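Local atomic coordinates of polyketide Synthase III (Ectocarpus siliculosus, PDB entry 4B0N), a protein that probably transfers acyl groups as a type III polyketide synthase of the chalcone synthase family, serving phlorotannin monomer biosynthesis in a brown alga. Residues Ile88-Phe93 with Leu359-Asn364; Phe93-Phe98 with Pro108-Ala113; Asp122-Lys127 with Ser225-Phe230. One frame throughout, in Å; residues are numbered along the deposited sequence.

Contact 1: residues Ile88-Phe93 with Leu359-Asn364; sequences IGSRYF and LGEYGN. With ACD (arachidonic acid), chain D.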
loop_
_atom_site.group_PDB
_atom_site.type_symbol
_atom_site.label_atom_id
_atom_site.label_comp_id
_atom_site.label_asym_id
_atom_site.label_seq_id
_atom_site.Cartn_x
_atom_site.Cartn_y
_atom_site.Cartn_z
ATOM N N ILE A 88 -24.107 -1.997 18.607
ATOM C CA ILE A 88 -24.303 -1.327 17.325
ATOM C C ILE A 88 -25.802 -1.155 17.080
ATOM O O ILE A 88 -26.560 -2.131 17.093
ATOM C CB ILE A 88 -23.650 -2.111 16.164
ATOM C CG1 ILE A 88 -22.129 -2.143 16.333
ATOM C CG2 ILE A 88 -24.019 -1.502 14.817
ATOM C CD1 ILE A 88 -21.439 -3.275 15.602
ATOM N N GLY A 89 -26.219 0.092 16.875
ATOM C CA GLY A 89 -27.620 0.408 16.621
ATOM C C GLY A 89 -27.919 0.477 15.140
ATOM O O GLY A 89 -29.031 0.164 14.706
ATOM N N SER A 90 -26.913 0.885 14.368
ATOM C CA SER A 90 -27.037 1.073 12.927
ATOM C C SER A 90 -25.665 1.087 12.263
ATOM O O SER A 90 -24.644 1.255 12.936
ATOM C CB SER A 90 -27.766 2.385 12.624
ATOM O OG SER A 90 -27.082 3.495 13.183
ATOM N N ARG A 91 -25.651 0.899 10.944
ATOM C CA ARG A 91 -24.437 1.045 10.133
ATOM C C ARG A 91 -24.774 1.282 8.659
ATOM O O ARG A 91 -25.883 0.986 8.214
ATOM C CB ARG A 91 -23.468 -0.136 10.322
ATOM C CG ARG A 91 -24.094 -1.513 10.218
ATOM C CD ARG A 91 -23.251 -2.566 10.913
ATOM N NE ARG A 91 -23.993 -3.819 11.028
ATOM C CZ ARG A 91 -23.776 -4.905 10.289
ATOM N NH1 ARG A 91 -22.812 -4.924 9.378
ATOM N NH2 ARG A 91 -24.521 -5.987 10.474
ATOM N N TYR A 92 -23.814 1.827 7.915
ATOM C CA TYR A 92 -24.047 2.280 6.542
ATOM C C TYR A 92 -23.490 1.314 5.497
ATOM O O TYR A 92 -22.389 0.783 5.653
ATOM C CB TYR A 92 -23.450 3.676 6.337
ATOM C CG TYR A 92 -24.062 4.751 7.209
ATOM C CD1 TYR A 92 -23.776 4.821 8.573
ATOM C CD2 TYR A 92 -24.916 5.709 6.666
ATOM C CE1 TYR A 92 -24.336 5.802 9.371
ATOM C CE2 TYR A 92 -25.478 6.699 7.458
ATOM C CZ TYR A 92 -25.182 6.739 8.808
ATOM O OH TYR A 92 -25.738 7.714 9.603
ATOM N N PHE A 93 -24.260 1.100 4.431
ATOM C CA PHE A 93 -23.859 0.219 3.334
ATOM C C PHE A 93 -24.012 0.891 1.968
ATOM O O PHE A 93 -24.905 1.714 1.761
ATOM C CB PHE A 93 -24.667 -1.084 3.361
ATOM C CG PHE A 93 -24.613 -1.817 4.675
ATOM C CD1 PHE A 93 -23.397 -2.206 5.230
ATOM C CD2 PHE A 93 -25.785 -2.139 5.349
ATOM C CE1 PHE A 93 -23.352 -2.885 6.439
ATOM C CE2 PHE A 93 -25.747 -2.821 6.554
ATOM C CZ PHE A 93 -24.531 -3.195 7.099
ATOM N N LEU A 359 -19.087 3.483 17.225
ATOM C CA LEU A 359 -19.474 2.074 17.114
ATOM C C LEU A 359 -20.990 1.892 17.023
ATOM O O LEU A 359 -21.477 1.148 16.175
ATOM C CB LEU A 359 -18.907 1.288 18.306
ATOM C CG LEU A 359 -18.753 -0.240 18.308
ATOM C CD1 LEU A 359 -19.963 -0.932 18.918
ATOM C CD2 LEU A 359 -18.415 -0.802 16.931
ATOM N N GLY A 360 -21.723 2.587 17.890
ATOM C CA GLY A 360 -23.182 2.501 17.928
ATOM C C GLY A 360 -23.874 3.032 16.684
ATOM O O GLY A 360 -24.902 2.491 16.256
ATOM N N GLU A 361 -23.304 4.083 16.103
ATOM C CA GLU A 361 -23.906 4.760 14.957
ATOM C C GLU A 361 -23.433 4.203 13.614
ATOM O O GLU A 361 -24.212 4.138 12.658
ATOM C CB GLU A 361 -23.658 6.276 15.047
ATOM C CG GLU A 361 -24.041 7.104 13.819
ATOM C CD GLU A 361 -25.511 7.002 13.430
ATOM O OE1 GLU A 361 -26.354 6.632 14.279
ATOM O OE2 GLU A 361 -25.826 7.305 12.259
ATOM N N TYR A 362 -22.168 3.788 13.555
ATOM C CA TYR A 362 -21.529 3.415 12.288
ATOM C C TYR A 362 -21.038 1.968 12.213
ATOM O O TYR A 362 -20.807 1.452 11.119
ATOM C CB TYR A 362 -20.347 4.347 11.998
ATOM C CG TYR A 362 -20.659 5.827 12.039
ATOM C CD1 TYR A 362 -21.410 6.435 11.031
ATOM C CD2 TYR A 362 -20.183 6.627 13.077
ATOM C CE1 TYR A 362 -21.692 7.793 11.066
ATOM C CE2 TYR A 362 -20.457 7.986 13.119
ATOM C CZ TYR A 362 -21.209 8.564 12.113
ATOM O OH TYR A 362 -21.480 9.915 12.154
ATOM N N GLY A 363 -20.862 1.326 13.366
ATOM C CA GLY A 363 -20.204 0.019 13.434
ATOM C C GLY A 363 -18.702 0.144 13.244
ATOM O O GLY A 363 -18.134 1.227 13.407
ATOM N N ASN A 364 -18.054 -0.967 12.901
ATOM C CA ASN A 364 -16.621 -0.965 12.611
ATOM C C ASN A 364 -16.341 -0.821 11.111
ATOM O O ASN A 364 -16.508 -1.768 10.333
ATOM C CB ASN A 364 -15.945 -2.216 13.186
ATOM C CG ASN A 364 -14.427 -2.184 13.058
ATOM O OD1 ASN A 364 -13.828 -1.150 12.743
ATOM N ND2 ASN A 364 -13.796 -3.328 13.305
HETATM C C1 ACD D . -10.047 -6.366 11.727
HETATM C C2 ACD D . -9.297 -6.259 10.417
HETATM C C3 ACD D . -10.266 -5.901 9.295
HETATM C C4 ACD D . -9.861 -6.565 7.985
HETATM C C5 ACD D . -11.022 -6.559 7.020
HETATM C C6 ACD D . -10.903 -7.112 5.815
HETATM C C7 ACD D . -12.076 -7.081 4.865
HETATM C C8 ACD D . -13.028 -8.224 5.115
HETATM C C9 ACD D . -14.312 -8.081 4.786
HETATM C C10 ACD D . -15.291 -9.208 5.016
HETATM C C11 ACD D . -16.358 -8.779 5.991
HETATM C C12 ACD D . -17.643 -8.973 5.705
HETATM C C13 ACD D . -18.699 -8.545 6.695
HETATM C C14 ACD D . -19.779 -7.739 6.012
HETATM C C15 ACD D . -20.699 -7.121 6.750
HETATM C C16 ACD D . -21.793 -6.310 6.099
HETATM C C17 ACD D . -23.005 -7.203 5.867
HETATM C C18 ACD D . -24.152 -6.890 6.821
HETATM C C19 ACD D . -24.813 -8.183 7.281
HETATM C C20 ACD D . -26.107 -7.908 8.014
HETATM O O1 ACD D . -9.583 -5.794 12.739
#

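Contact 2: residues Phe93-Phe98 with Pro108-Ala113; sequences FAVPDF and PLFYPA. With ACD (arachidonic acid), chain D.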
loop_
_atom_site.group_PDB
_atom_site.type_symbol
_atom_site.label_atom_id
_atom_site.label_comp_id
_atom_site.label_asym_id
_atom_site.label_seq_id
_atom_site.Cartn_x
_atom_site.Cartn_y
_atom_site.Cartn_z
ATOM N N PHE A 93 -24.260 1.100 4.431
ATOM C CA PHE A 93 -23.859 0.219 3.334
ATOM C C PHE A 93 -24.012 0.891 1.968
ATOM O O PHE A 93 -24.905 1.714 1.761
ATOM C CB PHE A 93 -24.667 -1.084 3.361
ATOM C CG PHE A 93 -24.613 -1.817 4.675
ATOM C CD1 PHE A 93 -23.397 -2.206 5.230
ATOM C CD2 PHE A 93 -25.785 -2.139 5.349
ATOM C CE1 PHE A 93 -23.352 -2.885 6.439
ATOM C CE2 PHE A 93 -25.747 -2.821 6.554
ATOM C CZ PHE A 93 -24.531 -3.195 7.099
ATOM N N ALA A 94 -23.130 0.526 1.040
ATOM C CA ALA A 94 -23.156 1.055 -0.329
ATOM C C ALA A 94 -24.126 0.293 -1.232
ATOM O O ALA A 94 -24.494 0.772 -2.307
ATOM C CB ALA A 94 -21.755 1.043 -0.926
ATOM N N VAL A 95 -24.536 -0.890 -0.787
ATOM C CA VAL A 95 -25.413 -1.754 -1.569
ATOM C C VAL A 95 -26.803 -1.818 -0.928
ATOM O O VAL A 95 -26.914 -1.897 0.300
ATOM C CB VAL A 95 -24.838 -3.182 -1.712
ATOM C CG1 VAL A 95 -25.136 -3.720 -3.095
ATOM C CG2 VAL A 95 -23.333 -3.201 -1.490
ATOM N N PRO A 96 -27.869 -1.777 -1.755
ATOM C CA PRO A 96 -29.237 -1.823 -1.222
ATOM C C PRO A 96 -29.691 -3.197 -0.714
ATOM O O PRO A 96 -30.767 -3.298 -0.126
ATOM C CB PRO A 96 -30.095 -1.393 -2.418
ATOM C CG PRO A 96 -29.284 -1.748 -3.614
ATOM C CD PRO A 96 -27.858 -1.524 -3.209
ATOM N N ASP A 97 -28.877 -4.231 -0.923
ATOM C CA ASP A 97 -29.238 -5.613 -0.572
ATOM C C ASP A 97 -29.658 -5.834 0.888
ATOM O O ASP A 97 -30.193 -6.895 1.226
ATOM C CB ASP A 97 -28.100 -6.572 -0.931
ATOM C CG ASP A 97 -27.878 -6.675 -2.420
ATOM O OD1 ASP A 97 -27.601 -5.638 -3.048
ATOM O OD2 ASP A 97 -27.991 -7.788 -2.966
ATOM N N PHE A 98 -29.420 -4.843 1.743
ATOM C CA PHE A 98 -29.774 -4.949 3.159
ATOM C C PHE A 98 -30.945 -4.044 3.538
ATOM O O PHE A 98 -31.509 -4.162 4.631
ATOM C CB PHE A 98 -28.549 -4.681 4.037
ATOM C CG PHE A 98 -27.354 -5.510 3.664
ATOM C CD1 PHE A 98 -27.347 -6.885 3.883
ATOM C CD2 PHE A 98 -26.238 -4.919 3.080
ATOM C CE1 PHE A 98 -26.248 -7.654 3.533
ATOM C CE2 PHE A 98 -25.134 -5.683 2.728
ATOM C CZ PHE A 98 -25.140 -7.052 2.953
ATOM N N PRO A 108 -29.321 -1.417 -8.575
ATOM C CA PRO A 108 -29.717 -2.822 -8.491
ATOM C C PRO A 108 -29.243 -3.546 -7.228
ATOM O O PRO A 108 -28.352 -3.069 -6.524
ATOM C CB PRO A 108 -29.055 -3.439 -9.724
ATOM C CG PRO A 108 -27.838 -2.608 -9.945
ATOM C CD PRO A 108 -28.187 -1.216 -9.498
ATOM N N LEU A 109 -29.853 -4.693 -6.957
ATOM C CA LEU A 109 -29.407 -5.587 -5.898
ATOM C C LEU A 109 -28.180 -6.354 -6.381
ATOM O O LEU A 109 -28.233 -7.050 -7.395
ATOM C CB LEU A 109 -30.531 -6.552 -5.510
ATOM C CG LEU A 109 -31.537 -6.178 -4.410
ATOM C CD1 LEU A 109 -32.100 -4.765 -4.533
ATOM C CD2 LEU A 109 -32.664 -7.204 -4.384
ATOM N N PHE A 110 -27.080 -6.214 -5.648
ATOM C CA PHE A 110 -25.792 -6.778 -6.046
ATOM C C PHE A 110 -25.737 -8.301 -5.939
ATOM O O PHE A 110 -25.359 -8.978 -6.897
ATOM C CB PHE A 110 -24.667 -6.131 -5.227
ATOM C CG PHE A 110 -23.285 -6.621 -5.569
ATOM C CD1 PHE A 110 -22.797 -6.539 -6.873
ATOM C CD2 PHE A 110 -22.458 -7.139 -4.577
ATOM C CE1 PHE A 110 -21.523 -6.986 -7.181
ATOM C CE2 PHE A 110 -21.182 -7.583 -4.878
ATOM C CZ PHE A 110 -20.712 -7.503 -6.182
ATOM N N TYR A 111 -26.118 -8.828 -4.778
ATOM C CA TYR A 111 -26.019 -10.261 -4.497
ATOM C C TYR A 111 -27.116 -11.059 -5.197
ATOM O O TYR A 111 -28.228 -10.555 -5.362
ATOM C CB TYR A 111 -26.019 -10.511 -2.986
ATOM C CG TYR A 111 -24.877 -9.810 -2.284
ATOM C CD1 TYR A 111 -23.560 -10.246 -2.453
ATOM C CD2 TYR A 111 -25.106 -8.699 -1.470
ATOM C CE1 TYR A 111 -22.505 -9.603 -1.825
ATOM C CE2 TYR A 111 -24.054 -8.051 -0.836
ATOM C CZ TYR A 111 -22.758 -8.507 -1.019
ATOM O OH TYR A 111 -21.708 -7.876 -0.400
ATOM N N PRO A 112 -26.803 -12.304 -5.619
ATOM C CA PRO A 112 -27.747 -13.116 -6.394
ATOM C C PRO A 112 -29.048 -13.402 -5.649
ATOM O O PRO A 112 -29.038 -13.582 -4.425
ATOM C CB PRO A 112 -26.976 -14.421 -6.639
ATOM C CG PRO A 112 -25.929 -14.456 -5.582
ATOM C CD PRO A 112 -25.539 -13.024 -5.385
ATOM N N ALA A 113 -30.153 -13.440 -6.396
ATOM C CA ALA A 113 -31.482 -13.736 -5.850
ATOM C C ALA A 113 -31.532 -15.132 -5.233
ATOM O O ALA A 113 -32.484 -15.491 -4.540
ATOM C CB ALA A 113 -32.538 -13.588 -6.933
HETATM C C1 ACD D . -10.047 -6.366 11.727
HETATM C C2 ACD D . -9.297 -6.259 10.417
HETATM C C3 ACD D . -10.266 -5.901 9.295
HETATM C C4 ACD D . -9.861 -6.565 7.985
HETATM C C5 ACD D . -11.022 -6.559 7.020
HETATM C C6 ACD D . -10.903 -7.112 5.815
HETATM C C7 ACD D . -12.076 -7.081 4.865
HETATM C C8 ACD D . -13.028 -8.224 5.115
HETATM C C9 ACD D . -14.312 -8.081 4.786
HETATM C C10 ACD D . -15.291 -9.208 5.016
HETATM C C11 ACD D . -16.358 -8.779 5.991
HETATM C C12 ACD D . -17.643 -8.973 5.705
HETATM C C13 ACD D . -18.699 -8.545 6.695
HETATM C C14 ACD D . -19.779 -7.739 6.012
HETATM C C15 ACD D . -20.699 -7.121 6.750
HETATM C C16 ACD D . -21.793 -6.310 6.099
HETATM C C17 ACD D . -23.005 -7.203 5.867
HETATM C C18 ACD D . -24.152 -6.890 6.821
HETATM C C19 ACD D . -24.813 -8.183 7.281
HETATM C C20 ACD D . -26.107 -7.908 8.014
HETATM O O1 ACD D . -9.583 -5.794 12.739
#

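Contact 3: residues Asp122-Lys127 with Ser225-Phe230; sequences DVRLDK and SVHTTF. With ACD (arachidonic acid), chain D.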
loop_
_atom_site.group_PDB
_atom_site.type_symbol
_atom_site.label_atom_id
_atom_site.label_comp_id
_atom_site.label_asym_id
_atom_site.label_seq_id
_atom_site.Cartn_x
_atom_site.Cartn_y
_atom_site.Cartn_z
ATOM N N ASP A 122 -13.463 -10.346 -8.536
ATOM C CA ASP A 122 -13.329 -9.275 -9.521
ATOM C C ASP A 122 -14.606 -8.447 -9.650
ATOM O O ASP A 122 -14.537 -7.220 -9.739
ATOM C CB ASP A 122 -12.848 -9.800 -10.882
ATOM C CG ASP A 122 -13.674 -10.960 -11.400
ATOM O OD1 ASP A 122 -13.865 -11.951 -10.658
ATOM O OD2 ASP A 122 -14.116 -10.884 -12.565
ATOM N N VAL A 123 -15.760 -9.115 -9.628
ATOM C CA VAL A 123 -17.063 -8.437 -9.665
ATOM C C VAL A 123 -17.296 -7.643 -8.373
ATOM O O VAL A 123 -17.820 -6.525 -8.409
ATOM C CB VAL A 123 -18.225 -9.429 -9.907
ATOM C CG1 VAL A 123 -19.542 -8.691 -10.120
ATOM C CG2 VAL A 123 -17.929 -10.324 -11.103
ATOM N N ARG A 124 -16.891 -8.223 -7.242
ATOM C CA ARG A 124 -16.950 -7.545 -5.943
ATOM C C ARG A 124 -16.081 -6.285 -5.916
ATOM O O ARG A 124 -16.492 -5.253 -5.382
ATOM C CB ARG A 124 -16.548 -8.495 -4.806
ATOM C CG ARG A 124 -17.597 -9.546 -4.479
ATOM C CD ARG A 124 -17.174 -10.442 -3.326
ATOM N NE ARG A 124 -18.054 -11.602 -3.192
ATOM C CZ ARG A 124 -19.070 -11.702 -2.335
ATOM N NH1 ARG A 124 -19.359 -10.717 -1.495
ATOM N NH2 ARG A 124 -19.800 -12.807 -2.312
ATOM N N LEU A 125 -14.888 -6.373 -6.501
ATOM C CA LEU A 125 -13.973 -5.231 -6.563
ATOM C C LEU A 125 -14.417 -4.185 -7.590
ATOM O O LEU A 125 -14.180 -2.992 -7.404
ATOM C CB LEU A 125 -12.529 -5.690 -6.817
ATOM C CG LEU A 125 -11.844 -6.430 -5.659
ATOM C CD1 LEU A 125 -10.643 -7.219 -6.152
ATOM C CD2 LEU A 125 -11.448 -5.480 -4.537
ATOM N N ASP A 126 -15.071 -4.636 -8.660
ATOM C CA ASP A 126 -15.687 -3.733 -9.638
ATOM C C ASP A 126 -16.767 -2.867 -8.993
ATOM O O ASP A 126 -16.922 -1.693 -9.339
ATOM C CB ASP A 126 -16.277 -4.521 -10.815
ATOM C CG ASP A 126 -15.209 -5.073 -11.756
ATOM O OD1 ASP A 126 -14.036 -4.637 -11.672
ATOM O OD2 ASP A 126 -15.547 -5.948 -12.584
ATOM N N LYS A 127 -17.510 -3.462 -8.059
ATOM C CA LYS A 127 -18.504 -2.747 -7.262
ATOM C C LYS A 127 -17.891 -1.776 -6.259
ATOM O O LYS A 127 -18.471 -0.721 -5.980
ATOM C CB LYS A 127 -19.404 -3.731 -6.525
ATOM C CG LYS A 127 -20.848 -3.706 -6.980
ATOM C CD LYS A 127 -21.589 -2.485 -6.465
ATOM C CE LYS A 127 -23.079 -2.638 -6.703
ATOM N NZ LYS A 127 -23.709 -1.353 -7.102
ATOM N N SER A 225 -19.264 -4.028 2.795
ATOM C CA SER A 225 -20.582 -4.487 2.337
ATOM C C SER A 225 -20.545 -5.121 0.947
ATOM O O SER A 225 -21.576 -5.545 0.421
ATOM C CB SER A 225 -21.606 -3.345 2.358
ATOM O OG SER A 225 -21.407 -2.449 1.276
ATOM N N VAL A 226 -19.362 -5.173 0.352
ATOM C CA VAL A 226 -19.208 -5.778 -0.963
ATOM C C VAL A 226 -18.564 -7.159 -0.838
ATOM O O VAL A 226 -18.447 -7.885 -1.822
ATOM C CB VAL A 226 -18.387 -4.891 -1.923
ATOM C CG1 VAL A 226 -18.926 -5.034 -3.335
ATOM C CG2 VAL A 226 -18.448 -3.429 -1.506
ATOM N N HIS A 227 -18.168 -7.516 0.384
ATOM C CA HIS A 227 -17.481 -8.783 0.652
ATOM C C HIS A 227 -18.280 -9.751 1.486
ATOM O O HIS A 227 -17.727 -10.714 2.025
ATOM C CB HIS A 227 -16.129 -8.519 1.308
ATOM C CG HIS A 227 -15.187 -7.715 0.451
ATOM N ND1 HIS A 227 -14.570 -8.233 -0.625
ATOM C CD2 HIS A 227 -14.768 -6.390 0.547
ATOM C CE1 HIS A 227 -13.800 -7.289 -1.196
ATOM N NE2 HIS A 227 -13.920 -6.162 -0.475
ATOM N N THR A 228 -19.586 -9.520 1.589
ATOM C CA THR A 228 -20.451 -10.359 2.416
ATOM C C THR A 228 -20.661 -11.734 1.777
ATOM O O THR A 228 -20.867 -11.839 0.564
ATOM C CB THR A 228 -21.810 -9.681 2.710
ATOM O OG1 THR A 228 -22.750 -9.987 1.675
ATOM C CG2 THR A 228 -21.646 -8.173 2.824
ATOM N N THR A 229 -20.593 -12.779 2.602
ATOM C CA THR A 229 -20.686 -14.162 2.129
ATOM C C THR A 229 -21.730 -14.975 2.890
ATOM O O THR A 229 -22.244 -15.973 2.375
ATOM C CB THR A 229 -19.336 -14.896 2.250
ATOM O OG1 THR A 229 -18.913 -14.892 3.617
ATOM C CG2 THR A 229 -18.270 -14.236 1.392
ATOM N N PHE A 230 -22.034 -14.538 4.112
ATOM C CA PHE A 230 -22.926 -15.261 5.024
ATOM C C PHE A 230 -22.633 -16.763 5.059
ATOM O O PHE A 230 -23.472 -17.590 4.682
ATOM C CB PHE A 230 -24.402 -14.988 4.702
ATOM C CG PHE A 230 -24.967 -13.782 5.399
ATOM C CD1 PHE A 230 -24.882 -13.654 6.785
ATOM C CD2 PHE A 230 -25.614 -12.784 4.674
ATOM C CE1 PHE A 230 -25.413 -12.545 7.430
ATOM C CE2 PHE A 230 -26.147 -11.673 5.313
ATOM C CZ PHE A 230 -26.046 -11.555 6.692
HETATM C C1 ACD D . -10.047 -6.366 11.727
HETATM C C2 ACD D . -9.297 -6.259 10.417
HETATM C C3 ACD D . -10.266 -5.901 9.295
HETATM C C4 ACD D . -9.861 -6.565 7.985
HETATM C C5 ACD D . -11.022 -6.559 7.020
HETATM C C6 ACD D . -10.903 -7.112 5.815
HETATM C C7 ACD D . -12.076 -7.081 4.865
HETATM C C8 ACD D . -13.028 -8.224 5.115
HETATM C C9 ACD D . -14.312 -8.081 4.786
HETATM C C10 ACD D . -15.291 -9.208 5.016
HETATM C C11 ACD D . -16.358 -8.779 5.991
HETATM C C12 ACD D . -17.643 -8.973 5.705
HETATM C C13 ACD D . -18.699 -8.545 6.695
HETATM C C14 ACD D . -19.779 -7.739 6.012
HETATM C C15 ACD D . -20.699 -7.121 6.750
HETATM C C16 ACD D . -21.793 -6.310 6.099
HETATM C C17 ACD D . -23.005 -7.203 5.867
HETATM C C18 ACD D . -24.152 -6.890 6.821
HETATM C C19 ACD D . -24.813 -8.183 7.281
HETATM C C20 ACD D . -26.107 -7.908 8.014
HETATM O O1 ACD D . -9.583 -5.794 12.739
#

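Contact 1: residues Ile88-Phe93 with Leu359-Asn364
Y92 meets E361 and Y362 where strand 90-93, from the N-terminal half of this thiolase-like fold, lies beside the end of helix 353-362 from the C-terminal half. Y92 CG stands anti to the carbonyl carbon (chi1 -62°), which swings the ring over to E361 and Y362 at the helix end. Beyond CB, Y92 CD1 reaches Y362 CD1 at 3.8 Å and CE1 comes nearer the same atom; the two rings sit obliquely, 31° apart in plane. CZ passes toward the glutamate, and the tip, Y92 OH, donates to E361 OE2 (2.7 Å), meeting it nearly along its C-O axis. R56 joins both groups, bridging to OE2 and bonding the tyrosine oxygen. A phenylalanine here would probably keep the ring packing but leave E361 OE2 without its hydroxyl partner and R56 with one fewer anchor.

Nearer the start of the strand, G360 O accepts from both G89 N (2.8 Å) and S90 N (3.2 Å). The small S90 turns its OG to E361 O, a 3.0 Å bond. I88 CG1 packs on L359 CD1 at 3.6 Å, branched aliphatics crossing at about a right angle. G363 leaves the helix at positive phi (75°), which favours glycine. R91 CB lies against Y362 O; its NE is hydrogen-bonded to Q59 OE1, and the lipid merely lies beside the guanidinium, R91 NH1 being 3.5 Å from C18 of the arachidonic acid.

Contact 2: residues Phe93-Phe98 with Pro108-Ala113
D97 bonds F110 and Y111 within one irregular loop, between strand 90-93 and helix 121-146 in the N-terminal half of the thiolase-like fold, that doubles back on itself without helix or strand. The polar part is one carboxylate gripping two successive backbone amides. F110 N donates to D97 OD1 at 2.7 Å, on the syn lone pair, while Y111 N reaches D97 OD2 at 2.8 Å from above the carboxylate plane. An aspartate suits the place: its short chain, with CG anti to the carbonyl carbon (chi1 -67°), brings both oxygens up to a backbone that has no strand partner to satisfy its N-H groups.

The apolar contacts lie around this pair of bonds. V95 CG1 packs on F110 CB (3.3 Å), and the F110 side chain goes on to touch V123, R124 and K127 of helix 121-146. The stiff ring of P96 sets CG against P108 O and, more distantly, P96 CG lies 4.2 Å from L109 CD1.

The aromatic contacts come last. The Y111 ring stands almost upright to the D97 carboxylate, the planes 83° apart, with D97 CB at its edge and Y111 CD2 3.4 Å from D97 OD2. Its hydroxyl is hydrogen-bonded to S225 O, beyond this loop. Y111 CE2 lies 4.1 Å from F98 CZ, and this phenylalanine has C18 of the arachidonic acid over one face, while C17 of the ligand comes to 3.6 Å from F98 CZ.

Contact 3: residues Asp122-Lys127 with Ser225-Phe230
R124 reaches from helix 121-146 into the loop 225-230 and grips two of its carbonyls, V226 O and T228 O. The whole contact is buried, and its parts differ in closeness. The arginine chain is extended from CG to NE, so that R124 CG and R124 CD run alongside V226 O (each 3.2 Å away) before the guanidinium arrives. There R124 NH1 bonds both T228 O, at 2.8 Å, and V226 O, at 3.0 Å; each carbonyl lies at the edge of the guanidinium but is met from above its own plane, and NH2 adds a weak bond to T228 O. An arginine suits the place because its several N-H groups can serve carbonyls of the irregular loop, while NE and NH2 also take V119 O and N289 OD1. Beside it, V226 CG1 packs on K127 CB at 3.5 Å, while the lysine's amine turns away to E130.

Elsewhere the fit is looser. T229 CG2 lies over one face of the guanidinium, 4.3 Å from R124 NH2, and L125 CD2 only approaches the edge of the H227 ring, 4.5 Å from H227 CE1; H227 NE2 is hydrogen-bonded to T163 O. Solvent is met on the helix face turned from the loop, at D126, while D122 and L125 pack on P288 and I286 of the second subunit. H227, T228 and F230 line the arachidonic acid pocket, so R124 pins the loop carrying them. That loop lies between helix 121-146 and helix 234-242, where T228 and T229 touch H240, and follows strand 215-223 of the five-stranded mixed sheet.

The three contacts meet round the tail of the bound arachidonic acid. Contact 2 and contact 3 are neighbours, with centres about 10 Å apart, and Y111 joins them: Y111 OH probably hydrogen-bonds S225 O at 2.5 Å and T228 OG1 at 3.1 Å. Contact 1 lies farther off, its centre about 18 Å from that of contact 2 and 19 Å from that of contact 3, yet F93 ties it to both, ending its strand, beginning the loop of contact 2 and setting F93 CD1 3.6 Å from S225 CB. F93 CZ is 3.7 Å from C18 of the ligand, while T228 CG2 is 3.5 Å from C17 and F230 CZ 3.6 Å from C19, so all three contacts contribute to one lipid pocket.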